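PDB 2CVZ: 3-hydroxyisobutyrate dehydrogenase from Thermus thermophilus, which probably oxidises 3-hydroxyisobutyrate with NADP+ in valine catabolism, and is seen here with NADPH bound. Local coordinates for residues I7-M12 / E34-H39; P15-L20 / T26-R31. All blocks are in the same frame, centred on the assembly; numbering follows the deposited sequence.

Interaction 1. Residues I7-M12 / E34-H39; sequences IGLGAM and EKALRH. With NDP (NADPH dihydro-nicotinamide-adenine-dinucleotide phosphate), chain G.
The side chain of Lys35 runs past the carbonyl oxygen of Leu9, and one water bridges its NZ to that oxygen. This is the glycine-rich loop of a Rossmann fold, with a GxGxxG-type sequence, set against helix 34-43. Lys35 CG stands opposite the backbone N (chi1 -170°), which puts it 3.4 Å from Leu9 O; the bends at chi2 and chi3 keep CD and CE near the same oxygen and bring NZ to the water. The water accepts a hydrogen bond from Lys35 NZ at 3.0 Å and donates a longer one, 3.3 Å, to Leu9 O. The apolar part rests on Leu9, the centre of an inverse gamma turn. Its CD1 reaches Ala36 CA at 3.6 Å and lies 3.9 Å from His39 CB. Leu9 CD2 sits above one face of the His39 ring, toward the rim. The ring is held by Ser45 at ND1 and by the backbone O of Tyr14 at NE2. The other side of the loop faces NADPH. A CB on Gly10 would run into O5B of the cofactor. Ala11 N gives a nearly straight bond (174°) to O1A of the pyrophosphate at 2.8 Å. Met12, a selenomethionine, donates from N to O2N at 2.9 Å, and its SE lies 3.6 Å from C3N of the nicotinamide.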
loop_
_atom_site.group_PDB
_atom_site.type_symbol
_atom_site.label_atom_id
_atom_site.label_comp_id
_atom_site.label_asym_id
_atom_site.label_seq_id
_atom_site.Cartn_x
_atom_site.Cartn_y
_atom_site.Cartn_z
ATOM N N ILE C 7 -14.888 -11.188 -35.377
ATOM C CA ILE C 7 -15.295 -12.227 -34.441
ATOM C C ILE C 7 -15.437 -11.631 -33.048
ATOM O O ILE C 7 -14.507 -11.002 -32.543
ATOM C CB ILE C 7 -14.251 -13.364 -34.380
ATOM C CG1 ILE C 7 -14.156 -14.063 -35.737
ATOM C CG2 ILE C 7 -14.619 -14.345 -33.277
ATOM C CD1 ILE C 7 -13.029 -15.073 -35.828
ATOM N N GLY C 8 -16.599 -11.828 -32.433
ATOM C CA GLY C 8 -16.827 -11.301 -31.099
ATOM C C GLY C 8 -17.560 -9.976 -31.122
ATOM O O GLY C 8 -16.948 -8.912 -31.020
ATOM N N LEU C 9 -18.882 -10.039 -31.249
ATOM C CA LEU C 9 -19.702 -8.835 -31.295
ATOM C C LEU C 9 -20.186 -8.432 -29.907
ATOM O O LEU C 9 -21.385 -8.445 -29.627
ATOM C CB LEU C 9 -20.897 -9.064 -32.229
ATOM C CG LEU C 9 -20.527 -9.584 -33.622
ATOM C CD1 LEU C 9 -21.790 -9.846 -34.429
ATOM C CD2 LEU C 9 -19.640 -8.565 -34.335
ATOM N N GLY C 10 -19.247 -8.064 -29.040
ATOM C CA GLY C 10 -19.600 -7.665 -27.689
ATOM C C GLY C 10 -19.809 -6.171 -27.541
ATOM O O GLY C 10 -20.102 -5.479 -28.518
ATOM N N ALA C 11 -19.662 -5.672 -26.317
ATOM C CA ALA C 11 -19.839 -4.252 -26.039
ATOM C C ALA C 11 -18.985 -3.438 -27.002
ATOM O O ALA C 11 -19.420 -2.413 -27.523
ATOM C CB ALA C 11 -19.436 -3.946 -24.604
HETATM N N MSE C 12 -17.769 -3.914 -27.234
HETATM C CA MSE C 12 -16.838 -3.243 -28.132
HETATM C C MSE C 12 -16.935 -3.743 -29.567
HETATM O O MSE C 12 -17.016 -2.947 -30.503
HETATM C CB MSE C 12 -15.403 -3.437 -27.641
HETATM C CG MSE C 12 -15.101 -2.788 -26.310
HETATM SE SE MSE C 12 -15.328 -0.866 -26.342
HETATM C CE MSE C 12 -13.832 -0.429 -27.477
ATOM N N GLU C 34 -27.562 -14.876 -32.474
ATOM C CA GLU C 34 -28.627 -13.885 -32.621
ATOM C C GLU C 34 -28.007 -12.496 -32.759
ATOM O O GLU C 34 -28.541 -11.626 -33.449
ATOM C CB GLU C 34 -29.567 -13.910 -31.411
ATOM C CG GLU C 34 -30.380 -15.192 -31.270
ATOM C CD GLU C 34 -29.510 -16.432 -31.117
ATOM O OE1 GLU C 34 -28.672 -16.464 -30.191
ATOM O OE2 GLU C 34 -29.669 -17.375 -31.923
ATOM N N LYS C 35 -26.868 -12.306 -32.099
ATOM C CA LYS C 35 -26.142 -11.038 -32.122
ATOM C C LYS C 35 -25.599 -10.761 -33.525
ATOM O O LYS C 35 -25.576 -9.615 -33.982
ATOM C CB LYS C 35 -24.982 -11.093 -31.123
ATOM C CG LYS C 35 -24.295 -9.764 -30.872
ATOM C CD LYS C 35 -24.965 -8.992 -29.745
ATOM C CE LYS C 35 -24.818 -9.724 -28.417
ATOM N NZ LYS C 35 -25.307 -8.909 -27.268
ATOM N N ALA C 36 -25.155 -11.815 -34.203
ATOM C CA ALA C 36 -24.626 -11.681 -35.554
ATOM C C ALA C 36 -25.762 -11.314 -36.506
ATOM O O ALA C 36 -25.614 -10.428 -37.348
ATOM C CB ALA C 36 -23.969 -12.985 -35.993
ATOM N N LEU C 37 -26.898 -11.991 -36.361
ATOM C CA LEU C 37 -28.055 -11.721 -37.209
ATOM C C LEU C 37 -28.515 -10.277 -37.058
ATOM O O LEU C 37 -28.816 -9.605 -38.046
ATOM C CB LEU C 37 -29.217 -12.659 -36.855
ATOM C CG LEU C 37 -29.046 -14.147 -37.166
ATOM C CD1 LEU C 37 -30.309 -14.890 -36.755
ATOM C CD2 LEU C 37 -28.774 -14.344 -38.651
ATOM N N ARG C 38 -28.573 -9.803 -35.817
ATOM C CA ARG C 38 -28.988 -8.439 -35.539
ATOM C C ARG C 38 -28.021 -7.438 -36.165
ATOM O O ARG C 38 -28.409 -6.398 -36.679
ATOM C CB ARG C 38 -29.023 -8.250 -34.022
ATOM C CG ARG C 38 -29.249 -6.793 -33.622
ATOM C CD ARG C 38 -29.692 -6.659 -32.161
ATOM N NE ARG C 38 -29.076 -5.481 -31.541
ATOM C CZ ARG C 38 -28.244 -5.694 -30.506
ATOM N NH1 ARG C 38 -28.004 -6.925 -30.088
ATOM N NH2 ARG C 38 -27.656 -4.654 -29.906
ATOM N N HIS C 39 -26.733 -7.767 -36.113
ATOM C CA HIS C 39 -25.694 -6.900 -36.659
ATOM C C HIS C 39 -25.864 -6.763 -38.175
ATOM O O HIS C 39 -25.709 -5.675 -38.733
ATOM C CB HIS C 39 -24.311 -7.475 -36.319
ATOM C CG HIS C 39 -23.182 -6.513 -36.528
ATOM N ND1 HIS C 39 -22.619 -6.278 -37.764
ATOM C CD2 HIS C 39 -22.522 -5.713 -35.656
ATOM C CE1 HIS C 39 -21.660 -5.376 -37.645
ATOM N NE2 HIS C 39 -21.582 -5.016 -36.375
HETATM P PA NDP G . -18.120 -8.321 -23.807
HETATM O O1A NDP G . -19.148 -7.352 -24.075
HETATM O O2A NDP G . -18.089 -9.175 -22.567
HETATM O O5B NDP G . -18.066 -9.282 -25.131
HETATM C C5B NDP G . -17.164 -10.394 -25.167
HETATM C C4B NDP G . -17.416 -11.006 -26.537
HETATM O O4B NDP G . -16.556 -12.176 -26.609
HETATM C C3B NDP G . -18.808 -11.453 -26.847
HETATM O O3B NDP G . -19.079 -11.220 -28.254
HETATM C C2B NDP G . -18.813 -12.907 -26.571
HETATM O O2B NDP G . -19.835 -13.711 -27.164
HETATM C C1B NDP G . -17.406 -13.266 -26.932
HETATM N N9A NDP G . -16.942 -14.508 -26.255
HETATM C C8A NDP G . -16.771 -14.749 -24.871
HETATM N N7A NDP G . -16.337 -15.975 -24.657
HETATM C C5A NDP G . -16.216 -16.563 -25.886
HETATM C C6A NDP G . -15.806 -17.841 -26.331
HETATM N N6A NDP G . -15.431 -18.770 -25.452
HETATM N N1A NDP G . -15.798 -18.112 -27.660
HETATM C C2A NDP G . -16.181 -17.165 -28.549
HETATM N N3A NDP G . -16.584 -15.930 -28.232
HETATM C C4A NDP G . -16.579 -15.686 -26.869
HETATM O O3 NDP G . -16.697 -7.657 -23.917
HETATM P PN NDP G . -16.107 -6.211 -24.251
HETATM O O1N NDP G . -16.623 -5.296 -23.229
HETATM O O2N NDP G . -16.451 -6.016 -25.699
HETATM O O5D NDP G . -14.542 -6.509 -24.164
HETATM C C5D NDP G . -13.858 -7.386 -25.118
HETATM C C4D NDP G . -12.340 -7.035 -25.051
HETATM O O4D NDP G . -12.216 -5.629 -25.245
HETATM C C3D NDP G . -11.746 -7.306 -23.665
HETATM O O3D NDP G . -10.422 -7.836 -23.821
HETATM C C2D NDP G . -11.794 -5.972 -22.968
HETATM O O2D NDP G . -10.886 -5.968 -21.880
HETATM C C1D NDP G . -11.408 -5.063 -24.209
HETATM N N1N NDP G . -11.797 -3.625 -24.078
HETATM C C2N NDP G . -13.071 -3.318 -23.522
HETATM C C3N NDP G . -13.410 -1.907 -23.430
HETATM C C7N NDP G . -14.706 -1.497 -22.879
HETATM O O7N NDP G . -14.941 -0.341 -22.474
HETATM N N7N NDP G . -15.720 -2.381 -22.805
HETATM C C4N NDP G . -12.484 -0.957 -23.883
HETATM C C5N NDP G . -11.268 -1.281 -24.412
HETATM C C6N NDP G . -10.922 -2.613 -24.512
HETATM P P2B NDP G . -21.288 -13.813 -26.624
HETATM O O1X NDP G . -21.723 -15.137 -27.114
HETATM O O2X NDP G . -22.081 -12.682 -27.179
HETATM O O3X NDP G . -21.274 -13.763 -25.097
HETATM O O HOH W 1 -23.257 -6.699 -27.564
#

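Interaction 2. Residues P15-L20 / T26-R31; sequences PMAGHL and TLVWNR. With NDP (NADPH dihydro-nicotinamide-adenine-dinucleotide phosphate), chain G.
Asn30 OD1 accepts two hydrogen bonds, one from the ribose hydroxyl O3B of NADPH at 2.8 Å and one from the backbone N of Leu9. The residue follows strand 26-29, which ends the first beta-alpha-beta unit of the Rossmann fold. Asn30 ND2 donates to O2X of the 2'-phosphate at 3.0 Å (165°) and also to Thr32 O. This fixes the turn of the amide. A leucine here would probably leave the ribose hydroxyl and the Leu9 amide without their acceptor and take one donor from the phosphate. Arg31 grips the same phosphate with two atoms. Its NE meets O1X at 3.0 Å, almost straight (177°), and its NH2 meets O3X at 2.9 Å. The chain bends at chi3 (56°), and the guanidinium holds P2B in plane at its edge while adenine N7A lies over one face. These bonds to the 2'-phosphate fit the use of NADP rather than NAD. Farther back, helix 13-23 packs on the strand through buried Ala17 and Leu20. Thr26 OG1 comes within 3.2 Å of Leu20 O, but its hydrogen bond goes to Phe24 O. Ala17 CB touches Val28 CG1 at 4.2 Å.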
loop_
_atom_site.group_PDB
_atom_site.type_symbol
_atom_site.label_atom_id
_atom_site.label_comp_id
_atom_site.label_asym_id
_atom_site.label_seq_id
_atom_site.Cartn_x
_atom_site.Cartn_y
_atom_site.Cartn_z
ATOM N N PRO C 15 -20.212 -2.490 -32.104
ATOM C CA PRO C 15 -20.072 -1.213 -32.817
ATOM C C PRO C 15 -18.834 -1.152 -33.716
ATOM O O PRO C 15 -18.877 -0.573 -34.800
ATOM C CB PRO C 15 -20.037 -0.183 -31.685
ATOM C CG PRO C 15 -19.461 -0.957 -30.532
ATOM C CD PRO C 15 -20.167 -2.284 -30.645
HETATM N N MSE C 16 -17.735 -1.753 -33.268
HETATM C CA MSE C 16 -16.508 -1.758 -34.060
HETATM C C MSE C 16 -16.739 -2.402 -35.419
HETATM O O MSE C 16 -16.344 -1.857 -36.455
HETATM C CB MSE C 16 -15.402 -2.510 -33.319
HETATM C CG MSE C 16 -14.835 -1.749 -32.142
HETATM SE SE MSE C 16 -13.616 -2.844 -31.115
HETATM C CE MSE C 16 -12.139 -2.894 -32.347
ATOM N N ALA C 17 -17.380 -3.567 -35.410
ATOM C CA ALA C 17 -17.666 -4.282 -36.645
ATOM C C ALA C 17 -18.661 -3.481 -37.473
ATOM O O ALA C 17 -18.739 -3.641 -38.689
ATOM C CB ALA C 17 -18.229 -5.664 -36.333
ATOM N N GLY C 18 -19.429 -2.626 -36.804
ATOM C CA GLY C 18 -20.396 -1.804 -37.509
ATOM C C GLY C 18 -19.686 -0.827 -38.430
ATOM O O GLY C 18 -20.105 -0.612 -39.571
ATOM N N HIS C 19 -18.608 -0.226 -37.937
ATOM C CA HIS C 19 -17.848 0.715 -38.749
ATOM C C HIS C 19 -17.249 0.004 -39.956
ATOM O O HIS C 19 -17.248 0.542 -41.065
ATOM C CB HIS C 19 -16.756 1.377 -37.909
ATOM C CG HIS C 19 -17.286 2.409 -36.965
ATOM N ND1 HIS C 19 -17.755 3.631 -37.395
ATOM C CD2 HIS C 19 -17.490 2.376 -35.628
ATOM C CE1 HIS C 19 -18.228 4.307 -36.363
ATOM N NE2 HIS C 19 -18.080 3.566 -35.278
ATOM N N LEU C 20 -16.757 -1.211 -39.742
ATOM C CA LEU C 20 -16.180 -1.990 -40.831
ATOM C C LEU C 20 -17.245 -2.354 -41.862
ATOM O O LEU C 20 -17.007 -2.273 -43.062
ATOM C CB LEU C 20 -15.558 -3.283 -40.296
ATOM C CG LEU C 20 -14.301 -3.178 -39.431
ATOM C CD1 LEU C 20 -13.958 -4.551 -38.875
ATOM C CD2 LEU C 20 -13.147 -2.637 -40.264
ATOM N N THR C 26 -18.269 -7.011 -45.143
ATOM C CA THR C 26 -17.859 -7.611 -43.879
ATOM C C THR C 26 -18.647 -8.824 -43.414
ATOM O O THR C 26 -19.877 -8.813 -43.393
ATOM C CB THR C 26 -17.908 -6.551 -42.752
ATOM O OG1 THR C 26 -17.103 -5.425 -43.119
ATOM C CG2 THR C 26 -17.398 -7.129 -41.440
ATOM N N LEU C 27 -17.917 -9.867 -43.031
ATOM C CA LEU C 27 -18.522 -11.087 -42.516
ATOM C C LEU C 27 -18.403 -11.020 -40.996
ATOM O O LEU C 27 -17.368 -10.611 -40.469
ATOM C CB LEU C 27 -17.772 -12.321 -43.024
ATOM C CG LEU C 27 -17.602 -12.511 -44.533
ATOM C CD1 LEU C 27 -16.959 -13.868 -44.786
ATOM C CD2 LEU C 27 -18.954 -12.423 -45.236
ATOM N N VAL C 28 -19.459 -11.401 -40.285
ATOM C CA VAL C 28 -19.403 -11.376 -38.831
ATOM C C VAL C 28 -19.894 -12.679 -38.220
ATOM O O VAL C 28 -20.753 -13.365 -38.778
ATOM C CB VAL C 28 -20.235 -10.208 -38.233
ATOM C CG1 VAL C 28 -19.624 -8.873 -38.628
ATOM C CG2 VAL C 28 -21.682 -10.291 -38.708
ATOM N N TRP C 29 -19.321 -13.020 -37.071
ATOM C CA TRP C 29 -19.702 -14.223 -36.350
ATOM C C TRP C 29 -19.643 -13.935 -34.863
ATOM O O TRP C 29 -18.786 -13.178 -34.402
ATOM C CB TRP C 29 -18.756 -15.384 -36.664
ATOM C CG TRP C 29 -19.081 -16.622 -35.873
ATOM C CD1 TRP C 29 -19.977 -17.599 -36.205
ATOM C CD2 TRP C 29 -18.545 -16.988 -34.594
ATOM N NE1 TRP C 29 -20.031 -18.552 -35.212
ATOM C CE2 TRP C 29 -19.162 -18.200 -34.212
ATOM C CE3 TRP C 29 -17.602 -16.409 -33.731
ATOM C CZ2 TRP C 29 -18.867 -18.845 -33.002
ATOM C CZ3 TRP C 29 -17.309 -17.051 -32.528
ATOM C CH2 TRP C 29 -17.941 -18.258 -32.178
ATOM N N ASN C 30 -20.565 -14.536 -34.121
ATOM C CA ASN C 30 -20.619 -14.379 -32.678
ATOM C C ASN C 30 -21.124 -15.687 -32.080
ATOM O O ASN C 30 -21.988 -16.348 -32.659
ATOM C CB ASN C 30 -21.559 -13.236 -32.289
ATOM C CG ASN C 30 -21.454 -12.873 -30.820
ATOM O OD1 ASN C 30 -20.402 -12.440 -30.352
ATOM N ND2 ASN C 30 -22.546 -13.051 -30.082
ATOM N N ARG C 31 -20.574 -16.061 -30.929
ATOM C CA ARG C 31 -20.968 -17.286 -30.241
ATOM C C ARG C 31 -22.487 -17.315 -30.119
ATOM O O ARG C 31 -23.128 -18.299 -30.484
ATOM C CB ARG C 31 -20.320 -17.332 -28.858
ATOM C CG ARG C 31 -20.678 -18.546 -28.037
ATOM C CD ARG C 31 -19.891 -18.566 -26.737
ATOM N NE ARG C 31 -20.090 -17.351 -25.953
ATOM C CZ ARG C 31 -19.613 -17.169 -24.726
ATOM N NH1 ARG C 31 -18.909 -18.128 -24.140
ATOM N NH2 ARG C 31 -19.833 -16.029 -24.082
HETATM P PA NDP G . -18.120 -8.321 -23.807
HETATM O O1A NDP G . -19.148 -7.352 -24.075
HETATM O O2A NDP G . -18.089 -9.175 -22.567
HETATM O O5B NDP G . -18.066 -9.282 -25.131
HETATM C C5B NDP G . -17.164 -10.394 -25.167
HETATM C C4B NDP G . -17.416 -11.006 -26.537
HETATM O O4B NDP G . -16.556 -12.176 -26.609
HETATM C C3B NDP G . -18.808 -11.453 -26.847
HETATM O O3B NDP G . -19.079 -11.220 -28.254
HETATM C C2B NDP G . -18.813 -12.907 -26.571
HETATM O O2B NDP G . -19.835 -13.711 -27.164
HETATM C C1B NDP G . -17.406 -13.266 -26.932
HETATM N N9A NDP G . -16.942 -14.508 -26.255
HETATM C C8A NDP G . -16.771 -14.749 -24.871
HETATM N N7A NDP G . -16.337 -15.975 -24.657
HETATM C C5A NDP G . -16.216 -16.563 -25.886
HETATM C C6A NDP G . -15.806 -17.841 -26.331
HETATM N N6A NDP G . -15.431 -18.770 -25.452
HETATM N N1A NDP G . -15.798 -18.112 -27.660
HETATM C C2A NDP G . -16.181 -17.165 -28.549
HETATM N N3A NDP G . -16.584 -15.930 -28.232
HETATM C C4A NDP G . -16.579 -15.686 -26.869
HETATM O O3 NDP G . -16.697 -7.657 -23.917
HETATM P PN NDP G . -16.107 -6.211 -24.251
HETATM O O1N NDP G . -16.623 -5.296 -23.229
HETATM O O2N NDP G . -16.451 -6.016 -25.699
HETATM O O5D NDP G . -14.542 -6.509 -24.164
HETATM C C5D NDP G . -13.858 -7.386 -25.118
HETATM C C4D NDP G . -12.340 -7.035 -25.051
HETATM O O4D NDP G . -12.216 -5.629 -25.245
HETATM C C3D NDP G . -11.746 -7.306 -23.665
HETATM O O3D NDP G . -10.422 -7.836 -23.821
HETATM C C2D NDP G . -11.794 -5.972 -22.968
HETATM O O2D NDP G . -10.886 -5.968 -21.880
HETATM C C1D NDP G . -11.408 -5.063 -24.209
HETATM N N1N NDP G . -11.797 -3.625 -24.078
HETATM C C2N NDP G . -13.071 -3.318 -23.522
HETATM C C3N NDP G . -13.410 -1.907 -23.430
HETATM C C7N NDP G . -14.706 -1.497 -22.879
HETATM O O7N NDP G . -14.941 -0.341 -22.474
HETATM N N7N NDP G . -15.720 -2.381 -22.805
HETATM C C4N NDP G . -12.484 -0.957 -23.883
HETATM C C5N NDP G . -11.268 -1.281 -24.412
HETATM C C6N NDP G . -10.922 -2.613 -24.512
HETATM P P2B NDP G . -21.288 -13.813 -26.624
HETATM O O1X NDP G . -21.723 -15.137 -27.114
HETATM O O2X NDP G . -22.081 -12.682 -27.179
HETATM O O3X NDP G . -21.274 -13.763 -25.097
#

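How the interactions relate
The centres of interactions 1 and 2 lie about 6 Å apart in the same nucleotide-binding domain. Along the chain the order is loop 7-12, helix segment 15-20, strand segment 26-31 and helix segment 34-39, so interaction 2 falls wholly between the two halves of interaction 1. Strand 4-7, helix 13-23 and strand 26-29 form one beta-alpha-beta unit, and helix 34-43 follows it. The two parallel strands are neighbours in the sheet, and Gly8 N probably bonds to Trp29 O at 3.2 Å. One segment of each contact reaches NADPH. Loop 7-12 binds its pyrophosphate, while Asn30 and Arg31, just after strand 26-29, bind its adenosine ribose and 2'-phosphate.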